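Local atomic coordinates of oxidoreductase, short-chain dehydrogenase/reductase family (Aeromonas hydrophila subsp. hydrophila, PDB entry 3L6E), a protein that probably acts as an NAD(P)-dependent oxidoreductase of the short-chain dehydrogenase/reductase family, perhaps reducing 3-dehydrosphinganine in sphingolipid metabolism. Residues V110-V115 and G157-L162; V129-L134 and D209-R214; V66-A71 and Q117-L122. All blocks are in the same frame, centred on the assembly; numbering follows the deposited sequence.

Following the chain from the N terminus, the first segment to take part is on helix 61-75. Contact 3 closes a loop when residues 117-122 of helix 98-123 return to it past strand 80-84. Contact 1 starts earlier on that same helix, at residues 110-115, and closes on helix 145-165 past strand 128-137. Contacts 1 and 3 therefore cross, and together they tie three helices side by side. Contact 2 opens on strand 128-137 and closes at the end of helix 200-210. It crosses contact 1 and follows contact 3 in series. Asn132 of its strand touches Thr112 and Leu159 of contact 1, while Leu211 meets the other face of that strand.

Contact 1. Residues V110-V115 and G157-L162; sequences VSTILV and GFLESL. Unlike the reference sequence in segment 110-115: Val110 (reference Ile).
The phenyl ring of Phe158 carries Ile113 on one face. The methylene CG1 of Ile113 sits over the middle of the ring, 3.5 Å from its centroid and only 5° off the normal. This is a CH-pi contact. The two branch ends spread to different parts of the same ring. Ile113 CG2 comes to 3.9 Å from Phe158 CZ, and Ile113 CD1 lies 3.9 Å from Phe158 CD1. The ring thus rests on most of the isoleucine side chain. A backbone oxygen also approaches it obliquely, Thr112 O at 4.3 Å from Phe158 CE2. Phe158 reaches across because its CG is anti to the backbone N (chi1 171°), and its CB already points toward helix 98-123.

A second pair lies nearer the sheet. Thr112 CG2 meets Leu159 CD2 at 4.0 Å, the two side chains crossing at about a right angle. The threonine uses its methyl here. Its hydroxyl OG1 is hydrogen-bonded to the carbonyl O of Asn108, one turn back in the same helix. Both Thr112 and Leu159 also rest on Asn132 of strand 128-137, which runs beneath the gap between the helices.

The helical segments are nearly parallel, at 19°, with axes 10.7 Å apart at closest approach. That spacing is bridged mainly by side chains, though the ring of Phe158 reaches the backbone of the other helix. Two neighbouring parallel helices on one face of a parallel sheet, linked through the strand 128-137 between them, are characteristic of the Rossmann fold of short-chain dehydrogenases.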
ATOM      1  N   VAL A 110       8.924  19.018 -12.767  1.00 26.77           N
ATOM      2  CA  VAL A 110       9.994  19.900 -12.326  1.00 26.07           C
ATOM      3  C   VAL A 110       9.990  20.047 -10.805  1.00 25.60           C
ATOM      4  O   VAL A 110      11.041  19.941 -10.158  1.00 25.43           O
ATOM      5  CB  VAL A 110       9.900  21.283 -13.017  1.00 26.13           C
ATOM      6  CG1 VAL A 110      10.925  22.251 -12.464  1.00 33.54           C
ATOM      7  CG2 VAL A 110      10.076  21.142 -14.523  1.00 33.79           C
ATOM      8  N   SER A 111       8.814  20.277 -10.227  1.00 24.93           N
ATOM      9  CA  SER A 111       8.721  20.399  -8.779  1.00 23.02           C
ATOM     10  C   SER A 111       9.116  19.059  -8.188  1.00 21.98           C
ATOM     11  O   SER A 111       9.866  19.013  -7.217  1.00 22.10           O
ATOM     12  CB  SER A 111       7.326  20.845  -8.317  1.00 23.12           C
ATOM     13  OG  SER A 111       6.383  19.778  -8.334  1.00 24.27           O
ATOM     14  N   THR A 112       8.666  17.969  -8.808  1.00 21.00           N
ATOM     15  CA  THR A 112       8.974  16.647  -8.271  1.00 20.74           C
ATOM     16  C   THR A 112      10.480  16.398  -8.252  1.00 20.65           C
ATOM     17  O   THR A 112      11.013  15.916  -7.257  1.00 20.04           O
ATOM     18  CB  THR A 112       8.236  15.507  -8.991  1.00 20.27           C
ATOM     19  OG1 THR A 112       6.829  15.669  -8.818  1.00 22.09           O
ATOM     20  CG2 THR A 112       8.622  14.161  -8.401  1.00 20.71           C
ATOM     21  N   ILE A 113      11.148  16.749  -9.342  1.00 21.69           N
ATOM     22  CA  ILE A 113      12.606  16.564  -9.470  1.00 22.38           C
ATOM     23  C   ILE A 113      13.416  17.431  -8.504  1.00 22.41           C
ATOM     24  O   ILE A 113      14.366  16.950  -7.885  1.00 22.23           O
ATOM     25  CB  ILE A 113      13.070  16.763 -10.922  1.00 22.22           C
ATOM     26  CG1 ILE A 113      12.551  15.595 -11.771  1.00 33.80           C
ATOM     27  CG2 ILE A 113      14.599  16.850 -11.003  1.00 33.91           C
ATOM     28  CD1 ILE A 113      12.841  15.690 -13.244  1.00 22.44           C
ATOM     29  N   LEU A 114      13.026  18.695  -8.372  1.00 23.10           N
ATOM     30  CA  LEU A 114      13.729  19.648  -7.513  1.00 24.17           C
ATOM     31  C   LEU A 114      13.549  19.342  -6.023  1.00 25.50           C
ATOM     32  O   LEU A 114      14.495  19.449  -5.245  1.00 26.52           O
ATOM     33  CB  LEU A 114      13.278  21.075  -7.814  1.00 24.35           C
ATOM     34  CG  LEU A 114      13.609  21.684  -9.176  1.00 32.14           C
ATOM     35  CD1 LEU A 114      12.702  22.874  -9.414  1.00 24.84           C
ATOM     36  CD2 LEU A 114      15.086  22.086  -9.300  1.00 24.57           C
ATOM     37  N   VAL A 115      12.343  18.946  -5.626  1.00 25.31           N
ATOM     38  CA  VAL A 115      12.123  18.544  -4.241  1.00 25.31           C
ATOM     39  C   VAL A 115      12.956  17.295  -3.920  1.00 24.76           C
ATOM     40  O   VAL A 115      13.553  17.188  -2.843  1.00 25.14           O
ATOM     41  CB  VAL A 115      10.620  18.349  -3.950  1.00 25.24           C
ATOM     42  CG1 VAL A 115      10.377  17.656  -2.599  1.00 28.47           C
ATOM     43  CG2 VAL A 115       9.908  19.694  -4.005  1.00 29.15           C
ATOM     44  N   GLY A 157       8.634   7.447 -13.663  1.00 22.30           N
ATOM     45  CA  GLY A 157       9.880   7.093 -14.347  1.00 22.29           C
ATOM     46  C   GLY A 157      11.063   7.645 -13.569  1.00 21.47           C
ATOM     47  O   GLY A 157      11.943   6.903 -13.165  1.00 20.73           O
ATOM     48  N   PHE A 158      11.038   8.949 -13.328  1.00 22.03           N
ATOM     49  CA  PHE A 158      12.078   9.641 -12.575  1.00 23.11           C
ATOM     50  C   PHE A 158      12.319   9.000 -11.202  1.00 23.80           C
ATOM     51  O   PHE A 158      13.445   8.652 -10.873  1.00 24.98           O
ATOM     52  CB  PHE A 158      11.738  11.137 -12.407  1.00 22.77           C
ATOM     53  CG  PHE A 158      12.668  11.861 -11.464  1.00 28.19           C
ATOM     54  CD1 PHE A 158      13.948  12.224 -11.871  1.00 22.77           C
ATOM     55  CD2 PHE A 158      12.280  12.144 -10.163  1.00 22.54           C
ATOM     56  CE1 PHE A 158      14.816  12.876 -10.995  1.00 28.37           C
ATOM     57  CE2 PHE A 158      13.145  12.783  -9.275  1.00 28.40           C
ATOM     58  CZ  PHE A 158      14.414  13.162  -9.700  1.00 22.20           C
ATOM     59  N   LEU A 159      11.260   8.820 -10.429  1.00 23.47           N
ATOM     60  CA  LEU A 159      11.389   8.381  -9.025  1.00 23.48           C
ATOM     61  C   LEU A 159      11.870   6.953  -8.828  1.00 25.08           C
ATOM     62  O   LEU A 159      12.692   6.704  -7.943  1.00 25.35           O
ATOM     63  CB  LEU A 159      10.089   8.585  -8.260  1.00 20.93           C
ATOM     64  CG  LEU A 159       9.594  10.018  -8.127  1.00 26.45           C
ATOM     65  CD1 LEU A 159       8.156   9.979  -7.644  1.00 19.61           C
ATOM     66  CD2 LEU A 159      10.488  10.873  -7.208  1.00 20.23           C
ATOM     67  N   GLU A 160      11.357   6.024  -9.638  1.00 26.00           N
ATOM     68  CA  GLU A 160      11.778   4.615  -9.560  1.00 27.01           C
ATOM     69  C   GLU A 160      13.204   4.445 -10.060  1.00 27.52           C
ATOM     70  O   GLU A 160      13.896   3.506  -9.677  1.00 27.98           O
ATOM     71  CB  GLU A 160      10.835   3.698 -10.357  1.00 27.53           C
ATOM     72  CG  GLU A 160       9.428   3.532  -9.729  1.00 35.66           C
ATOM     73  CD  GLU A 160       8.535   2.530 -10.460  1.00 27.37           C
ATOM     74  OE1 GLU A 160       8.988   1.925 -11.461  1.00 35.56           O
ATOM     75  OE2 GLU A 160       7.375   2.335 -10.027  1.00 35.63           O
ATOM     76  N   SER A 161      13.615   5.340 -10.951  1.00 27.48           N
ATOM     77  CA  SER A 161      14.984   5.401 -11.420  1.00 27.69           C
ATOM     78  C   SER A 161      15.870   6.031 -10.341  1.00 27.80           C
ATOM     79  O   SER A 161      17.027   5.640 -10.175  1.00 27.37           O
ATOM     80  CB  SER A 161      15.057   6.190 -12.723  1.00 27.64           C
ATOM     81  OG  SER A 161      16.386   6.525 -13.042  1.00 23.54           O
ATOM     82  N   LEU A 162      15.325   7.001  -9.611  1.00 27.75           N
ATOM     83  CA  LEU A 162      16.060   7.605  -8.506  1.00 27.49           C
ATOM     84  C   LEU A 162      16.185   6.627  -7.341  1.00 27.61           C
ATOM     85  O   LEU A 162      17.240   6.557  -6.693  1.00 26.42           O
ATOM     86  CB  LEU A 162      15.397   8.905  -8.039  1.00 27.35           C
ATOM     87  CG  LEU A 162      16.075   9.656  -6.885  1.00 19.44           C
ATOM     88  CD1 LEU A 162      17.550   9.947  -7.215  1.00 27.08           C
ATOM     89  CD2 LEU A 162      15.342  10.940  -6.586  1.00 27.11           C
TER

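Contact 2. Residues V129-L134 and D209-R214; sequences VLANVL and DALEAR
The backbones come nearest at Ala131 and Leu211, whose CA atoms are 8.4 Å apart, where the chain leaving helix 200-210 passes over strand 128-137. One methyl of Leu211 makes the whole contact. Its CD2 lies 4.1 Å from Ala131 CB and 4.2 Å from Val129 CG1. Val129 and Ala131 are two apart in the strand, so both CB atoms point to the same side. Val129 turns CG1 to the leucine with that branch anti to its backbone N (chi1 -179°). On the other side, the CB of Leu211 already points toward the strand, and its CG is anti to its own carbonyl carbon (chi1 -71°). The contact is wholly apolar and small, with 89 Å² buried in all. Leu211 also touches Val174 of strand 171-181 and so covers two adjacent strands.

This is the face of the Rossmann sheet opposite helix 98-123. The intervening Leu130 points the other way, toward Ala116 and Thr119 of that helix, as alternation along a strand in an alpha/beta/alpha sandwich requires.

Leu211 sits just where the helix gives way to loop. Glu212 N still bonds back to Asp209 O at 3.2 Å. Farther along, Arg214 pairs with Asp209 and stacks by cation-pi on Tyr206, both of the second subunit; Glu212 O accepts a hydrogen bond from that same tyrosine's OH.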
ATOM      1  N   VAL A 129      12.724   9.626   4.894  1.00 27.08           N
ATOM      2  CA  VAL A 129      11.724   9.228   3.895  1.00 25.21           C
ATOM      3  C   VAL A 129      11.367  10.354   2.904  1.00 23.89           C
ATOM      4  O   VAL A 129      11.098  11.493   3.305  1.00 22.33           O
ATOM      5  CB  VAL A 129      10.460   8.629   4.587  1.00 25.31           C
ATOM      6  CG1 VAL A 129       9.408   8.176   3.580  1.00 19.67           C
ATOM      7  CG2 VAL A 129      10.856   7.430   5.469  1.00 19.79           C
ATOM      8  N   LEU A 130      11.420  10.015   1.608  1.00 23.50           N
ATOM      9  CA  LEU A 130      10.923  10.865   0.529  1.00 23.49           C
ATOM     10  C   LEU A 130       9.682  10.220  -0.048  1.00 22.96           C
ATOM     11  O   LEU A 130       9.755   9.211  -0.777  1.00 23.26           O
ATOM     12  CB  LEU A 130      11.945  11.080  -0.600  1.00 23.22           C
ATOM     13  CG  LEU A 130      11.394  11.776  -1.860  1.00 30.38           C
ATOM     14  CD1 LEU A 130      10.961  13.197  -1.587  1.00 22.62           C
ATOM     15  CD2 LEU A 130      12.392  11.742  -3.043  1.00 23.36           C
ATOM     16  N   ALA A 131       8.543  10.813   0.277  1.00 21.69           N
ATOM     17  CA  ALA A 131       7.271  10.235  -0.124  1.00 20.78           C
ATOM     18  C   ALA A 131       6.682  11.140  -1.161  1.00 19.71           C
ATOM     19  O   ALA A 131       6.607  12.345  -0.957  1.00 19.25           O
ATOM     20  CB  ALA A 131       6.345  10.082   1.064  1.00 19.99           C
ATOM     21  N   ASN A 132       6.299  10.549  -2.285  1.00 19.56           N
ATOM     22  CA  ASN A 132       5.717  11.293  -3.380  1.00 20.48           C
ATOM     23  C   ASN A 132       4.279  10.859  -3.628  1.00 22.41           C
ATOM     24  O   ASN A 132       3.977   9.656  -3.643  1.00 22.37           O
ATOM     25  CB  ASN A 132       6.533  11.105  -4.640  1.00 20.32           C
ATOM     26  CG  ASN A 132       7.612  12.133  -4.786  1.00 13.62           C
ATOM     27  OD1 ASN A 132       7.384  13.242  -5.249  1.00 21.04           O
ATOM     28  ND2 ASN A 132       8.812  11.762  -4.406  1.00 21.63           N
ATOM     29  N   VAL A 133       3.411  11.847  -3.816  1.00 23.74           N
ATOM     30  CA  VAL A 133       2.010  11.605  -4.139  1.00 25.67           C
ATOM     31  C   VAL A 133       1.812  11.797  -5.643  1.00 27.89           C
ATOM     32  O   VAL A 133       2.018  12.885  -6.174  1.00 27.65           O
ATOM     33  CB  VAL A 133       1.046  12.536  -3.363  1.00 25.25           C
ATOM     34  CG1 VAL A 133      -0.417  12.182  -3.680  1.00 28.34           C
ATOM     35  CG2 VAL A 133       1.268  12.399  -1.886  1.00 27.65           C
ATOM     36  N   LEU A 134       1.472  10.711  -6.326  1.00 29.92           N
ATOM     37  CA  LEU A 134       1.109  10.774  -7.728  1.00 32.62           C
ATOM     38  C   LEU A 134      -0.432  10.662  -7.833  1.00 35.06           C
ATOM     39  O   LEU A 134      -0.978   9.637  -8.225  1.00 35.38           O
ATOM     40  CB  LEU A 134       1.867   9.693  -8.521  1.00 32.48           C
ATOM     41  CG  LEU A 134       3.413   9.768  -8.577  1.00 21.33           C
ATOM     42  CD1 LEU A 134       4.097   9.392  -7.250  1.00 32.28           C
ATOM     43  CD2 LEU A 134       3.929   8.857  -9.665  1.00 32.06           C
ATOM     44  N   ASP A 209      -0.887   5.806   7.798  1.00 23.98           N
ATOM     45  CA  ASP A 209      -0.665   4.481   8.367  1.00 24.30           C
ATOM     46  C   ASP A 209       0.460   3.794   7.601  1.00 23.99           C
ATOM     47  O   ASP A 209       1.325   3.180   8.188  1.00 24.52           O
ATOM     48  CB  ASP A 209      -1.917   3.612   8.348  1.00 23.99           C
ATOM     49  CG  ASP A 209      -2.936   4.023   9.384  1.00 22.47           C
ATOM     50  OD1 ASP A 209      -2.714   5.022  10.092  1.00 24.80           O
ATOM     51  OD2 ASP A 209      -3.972   3.336   9.492  1.00 23.94           O
ATOM     52  N   ALA A 210       0.438   3.901   6.286  1.00 23.75           N
ATOM     53  CA  ALA A 210       1.447   3.257   5.478  1.00 23.41           C
ATOM     54  C   ALA A 210       2.840   3.857   5.775  1.00 24.17           C
ATOM     55  O   ALA A 210       3.830   3.160   5.721  1.00 24.51           O
ATOM     56  CB  ALA A 210       1.101   3.377   4.015  1.00 22.12           C
ATOM     57  N   LEU A 211       2.905   5.141   6.108  1.00 24.46           N
ATOM     58  CA  LEU A 211       4.197   5.780   6.350  1.00 25.04           C
ATOM     59  C   LEU A 211       4.733   5.608   7.779  1.00 26.96           C
ATOM     60  O   LEU A 211       5.767   6.175   8.110  1.00 27.92           O
ATOM     61  CB  LEU A 211       4.138   7.267   5.994  1.00 23.19           C
ATOM     62  CG  LEU A 211       4.051   7.625   4.516  1.00 31.54           C
ATOM     63  CD1 LEU A 211       3.705   9.102   4.355  1.00 22.43           C
ATOM     64  CD2 LEU A 211       5.360   7.248   3.797  1.00 23.11           C
ATOM     65  N   GLU A 212       4.026   4.858   8.616  1.00 28.13           N
ATOM     66  CA  GLU A 212       4.484   4.569   9.980  1.00 30.18           C
ATOM     67  C   GLU A 212       5.782   3.754   9.963  1.00 30.10           C
ATOM     68  O   GLU A 212       5.897   2.784   9.222  1.00 29.44           O
ATOM     69  CB  GLU A 212       3.420   3.787  10.760  1.00 31.33           C
ATOM     70  CG  GLU A 212       2.212   4.592  11.214  1.00 54.31           C
ATOM     71  CD  GLU A 212       2.455   5.373  12.499  1.00 33.43           C
ATOM     72  OE1 GLU A 212       2.953   4.777  13.485  1.00 54.26           O
ATOM     73  OE2 GLU A 212       2.124   6.588  12.516  1.00 54.42           O
ATOM     74  N   ALA A 213       6.745   4.142  10.794  1.00 30.53           N
ATOM     75  CA  ALA A 213       8.005   3.402  10.911  1.00 30.57           C
ATOM     76  C   ALA A 213       7.818   2.059  11.631  1.00 29.58           C
ATOM     77  O   ALA A 213       7.119   1.981  12.622  1.00 29.39           O
ATOM     78  CB  ALA A 213       9.057   4.248  11.632  1.00 30.89           C
ATOM     79  N   ARG A 214       8.439   1.008  11.107  1.00 29.29           N
ATOM     80  CA  ARG A 214       8.508  -0.294  11.782  1.00 28.82           C
ATOM     81  C   ARG A 214       9.949  -0.806  11.633  1.00 27.12           C
ATOM     82  O   ARG A 214      10.682  -0.347  10.746  1.00 26.74           O
ATOM     83  CB  ARG A 214       7.484  -1.289  11.207  1.00 29.47           C
ATOM     84  CG  ARG A 214       6.032  -0.782  11.201  1.00 39.91           C
ATOM     85  CD  ARG A 214       4.995  -1.903  11.061  1.00 31.10           C
ATOM     86  NE  ARG A 214       3.662  -1.356  10.796  1.00 39.67           N
ATOM     87  CZ  ARG A 214       2.795  -1.002  11.741  1.00 31.81           C
ATOM     88  NH1 ARG A 214       3.109  -1.140  13.026  1.00 39.11           N
ATOM     89  NH2 ARG A 214       1.619  -0.497  11.402  1.00 39.20           N
TER

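Contact 3. Residues V66-A71 and Q117-L122; sequences VAFAAA and QQTVRL
Phe68 is the side chain through which residues 66-71 meet residues 117-122. Gln118 CG lies over one face of its ring, displaced toward the rim, and comes to 3.5 Å from Phe68 CG. Measured to the ring centroid, the same Gln118 CG is 3.8 Å away and 23° off the normal, a CH-pi contact. Leu122, one turn further along helix 98-123, brings its CD1 to 3.7 Å from Phe68 CD1, approaching the ring obliquely. The side chains of Phe68 and Gln118 run antiparallel, each passing alongside the other.

Gln118 gets there with CG anti to its backbone N (chi1 -174°). It then bends at chi2, and this bend takes the amide off the ring, alongside Phe68 CB. The amide is held at both ends. Arg121 grips OE1 side-on with two nitrogens from the same face of the carbonyl. Its NH2 bonds to Gln118 OE1 at 2.7 Å and is the straighter of the two; its NE bonds to Gln118 OE1 at 3.1 Å, from well above the carbonyl plane. NE2 of Gln118 is hydrogen-bonded to Asp65 OD1, so the polar end is tied back to helix 61-75. These bonds would fix the rotation of the amide and hold its methylene over the ring.

Further out, Phe68 CZ packs on Val115 CG1. Phe68 also touches Ile7 and Met33, from strands 5-9 and 29-34. It therefore fills the angle between two helices and the sheet. The segment axes pass 11.5 Å apart at 42°. Helix 61-75 lies on the crossover from strand 51-55 to strand 80-84, and its neighbour on the same face of the sheet is helix 98-123, as in the Rossmann fold of this dehydrogenase family.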
ATOM      1  N   VAL A  66      15.427  28.248  -1.099  1.00 34.28           N
ATOM      2  CA  VAL A  66      14.990  29.214  -0.095  1.00 33.40           C
ATOM      3  C   VAL A  66      13.947  28.611   0.840  1.00 32.59           C
ATOM      4  O   VAL A  66      14.051  28.734   2.062  1.00 32.93           O
ATOM      5  CB  VAL A  66      14.456  30.519  -0.766  1.00 33.72           C
ATOM      6  CG1 VAL A  66      13.830  31.460   0.255  1.00 33.80           C
ATOM      7  CG2 VAL A  66      15.584  31.244  -1.518  1.00 33.86           C
ATOM      8  N   ALA A  67      12.956  27.943   0.255  1.00 31.32           N
ATOM      9  CA  ALA A  67      11.856  27.352   1.008  1.00 30.18           C
ATOM     10  C   ALA A  67      12.335  26.257   1.961  1.00 28.84           C
ATOM     11  O   ALA A  67      11.823  26.140   3.070  1.00 28.61           O
ATOM     12  CB  ALA A  67      10.783  26.799   0.053  1.00 30.24           C
ATOM     13  N   PHE A  68      13.299  25.451   1.520  1.00 27.43           N
ATOM     14  CA  PHE A  68      13.814  24.373   2.350  1.00 26.73           C
ATOM     15  C   PHE A  68      14.705  24.891   3.477  1.00 26.88           C
ATOM     16  O   PHE A  68      14.718  24.307   4.568  1.00 27.50           O
ATOM     17  CB  PHE A  68      14.511  23.295   1.502  1.00 26.68           C
ATOM     18  CG  PHE A  68      13.578  22.198   1.023  1.00 29.16           C
ATOM     19  CD1 PHE A  68      13.436  21.020   1.750  1.00 27.13           C
ATOM     20  CD2 PHE A  68      12.839  22.347  -0.146  1.00 26.98           C
ATOM     21  CE1 PHE A  68      12.570  19.995   1.321  1.00 29.16           C
ATOM     22  CE2 PHE A  68      11.975  21.338  -0.591  1.00 29.47           C
ATOM     23  CZ  PHE A  68      11.835  20.155   0.143  1.00 27.17           C
ATOM     24  N   ALA A  69      15.410  26.001   3.214  1.00 25.93           N
ATOM     25  CA  ALA A  69      16.257  26.669   4.195  1.00 26.37           C
ATOM     26  C   ALA A  69      15.458  27.213   5.379  1.00 26.56           C
ATOM     27  O   ALA A  69      15.916  27.140   6.519  1.00 26.37           O
ATOM     28  CB  ALA A  69      17.081  27.800   3.542  1.00 26.23           C
ATOM     29  N   ALA A  70      14.272  27.757   5.101  1.00 26.44           N
ATOM     30  CA  ALA A  70      13.373  28.223   6.151  1.00 26.13           C
ATOM     31  C   ALA A  70      12.792  27.037   6.936  1.00 25.64           C
ATOM     32  O   ALA A  70      12.695  27.085   8.172  1.00 25.38           O
ATOM     33  CB  ALA A  70      12.257  29.097   5.561  1.00 26.53           C
ATOM     34  N   ALA A  71      12.425  25.973   6.221  1.00 24.79           N
ATOM     35  CA  ALA A  71      11.889  24.767   6.868  1.00 24.55           C
ATOM     36  C   ALA A  71      12.879  24.153   7.872  1.00 25.30           C
ATOM     37  O   ALA A  71      12.536  23.928   9.042  1.00 25.94           O
ATOM     38  CB  ALA A  71      11.486  23.745   5.847  1.00 23.32           C
ATOM     39  N   GLN A 117      15.775  16.201  -5.381  1.00 24.34           N
ATOM     40  CA  GLN A 117      17.214  16.500  -5.343  1.00 26.07           C
ATOM     41  C   GLN A 117      17.594  17.277  -4.105  1.00 26.88           C
ATOM     42  O   GLN A 117      18.648  17.047  -3.524  1.00 27.68           O
ATOM     43  CB  GLN A 117      17.658  17.295  -6.570  1.00 26.31           C
ATOM     44  CG  GLN A 117      17.623  16.503  -7.833  1.00 29.17           C
ATOM     45  CD  GLN A 117      17.860  17.342  -9.058  1.00 27.03           C
ATOM     46  OE1 GLN A 117      17.929  16.807 -10.164  1.00 29.86           O
ATOM     47  NE2 GLN A 117      18.002  18.662  -8.879  1.00 29.26           N
ATOM     48  N   GLN A 118      16.740  18.217  -3.726  1.00 27.32           N
ATOM     49  CA  GLN A 118      16.911  18.958  -2.492  1.00 28.65           C
ATOM     50  C   GLN A 118      16.856  18.008  -1.269  1.00 28.74           C
ATOM     51  O   GLN A 118      17.595  18.193  -0.309  1.00 28.78           O
ATOM     52  CB  GLN A 118      15.867  20.084  -2.420  1.00 29.34           C
ATOM     53  CG  GLN A 118      16.000  21.048  -1.251  1.00 30.83           C
ATOM     54  CD  GLN A 118      17.101  22.089  -1.408  1.00 30.46           C
ATOM     55  OE1 GLN A 118      17.674  22.537  -0.414  1.00 31.55           O
ATOM     56  NE2 GLN A 118      17.398  22.486  -2.650  1.00 31.24           N
ATOM     57  N   THR A 119      16.007  16.980  -1.328  1.00 28.85           N
ATOM     58  CA  THR A 119      15.897  15.963  -0.253  1.00 28.09           C
ATOM     59  C   THR A 119      17.112  15.033  -0.182  1.00 27.25           C
ATOM     60  O   THR A 119      17.553  14.661   0.904  1.00 27.21           O
ATOM     61  CB  THR A 119      14.605  15.106  -0.409  1.00 28.21           C
ATOM     62  OG1 THR A 119      13.461  15.970  -0.453  1.00 20.60           O
ATOM     63  CG2 THR A 119      14.451  14.102   0.752  1.00 20.07           C
ATOM     64  N   VAL A 120      17.631  14.639  -1.336  1.00 27.01           N
ATOM     65  CA  VAL A 120      18.847  13.829  -1.403  1.00 27.28           C
ATOM     66  C   VAL A 120      19.992  14.630  -0.757  1.00 27.85           C
ATOM     67  O   VAL A 120      20.700  14.147   0.131  1.00 27.42           O
ATOM     68  CB  VAL A 120      19.197  13.456  -2.872  1.00 27.31           C
ATOM     69  CG1 VAL A 120      20.541  12.740  -2.965  1.00 21.49           C
ATOM     70  CG2 VAL A 120      18.086  12.608  -3.518  1.00 21.23           C
ATOM     71  N   ARG A 121      20.125  15.876  -1.185  1.00 28.47           N
ATOM     72  CA  ARG A 121      21.127  16.777  -0.642  1.00 29.69           C
ATOM     73  C   ARG A 121      21.016  16.895   0.886  1.00 29.11           C
ATOM     74  O   ARG A 121      22.010  16.703   1.606  1.00 28.81           O
ATOM     75  CB  ARG A 121      21.002  18.141  -1.327  1.00 30.94           C
ATOM     76  CG  ARG A 121      21.814  19.250  -0.675  1.00 54.43           C
ATOM     77  CD  ARG A 121      21.461  20.599  -1.296  1.00 33.12           C
ATOM     78  NE  ARG A 121      20.484  21.342  -0.489  1.00 54.60           N
ATOM     79  CZ  ARG A 121      20.772  21.980   0.648  1.00 34.58           C
ATOM     80  NH1 ARG A 121      22.011  21.968   1.147  1.00 54.67           N
ATOM     81  NH2 ARG A 121      19.812  22.636   1.294  1.00 54.85           N
ATOM     82  N   LEU A 122      19.804  17.183   1.372  1.00 28.23           N
ATOM     83  CA  LEU A 122      19.572  17.434   2.801  1.00 27.08           C
ATOM     84  C   LEU A 122      19.705  16.208   3.702  1.00 26.27           C
ATOM     85  O   LEU A 122      20.363  16.263   4.746  1.00 26.41           O
ATOM     86  CB  LEU A 122      18.197  18.064   3.026  1.00 26.59           C
ATOM     87  CG  LEU A 122      18.153  19.587   3.068  1.00 41.08           C
ATOM     88  CD1 LEU A 122      16.691  20.035   3.137  1.00 25.84           C
ATOM     89  CD2 LEU A 122      18.971  20.142   4.250  1.00 25.40           C
TER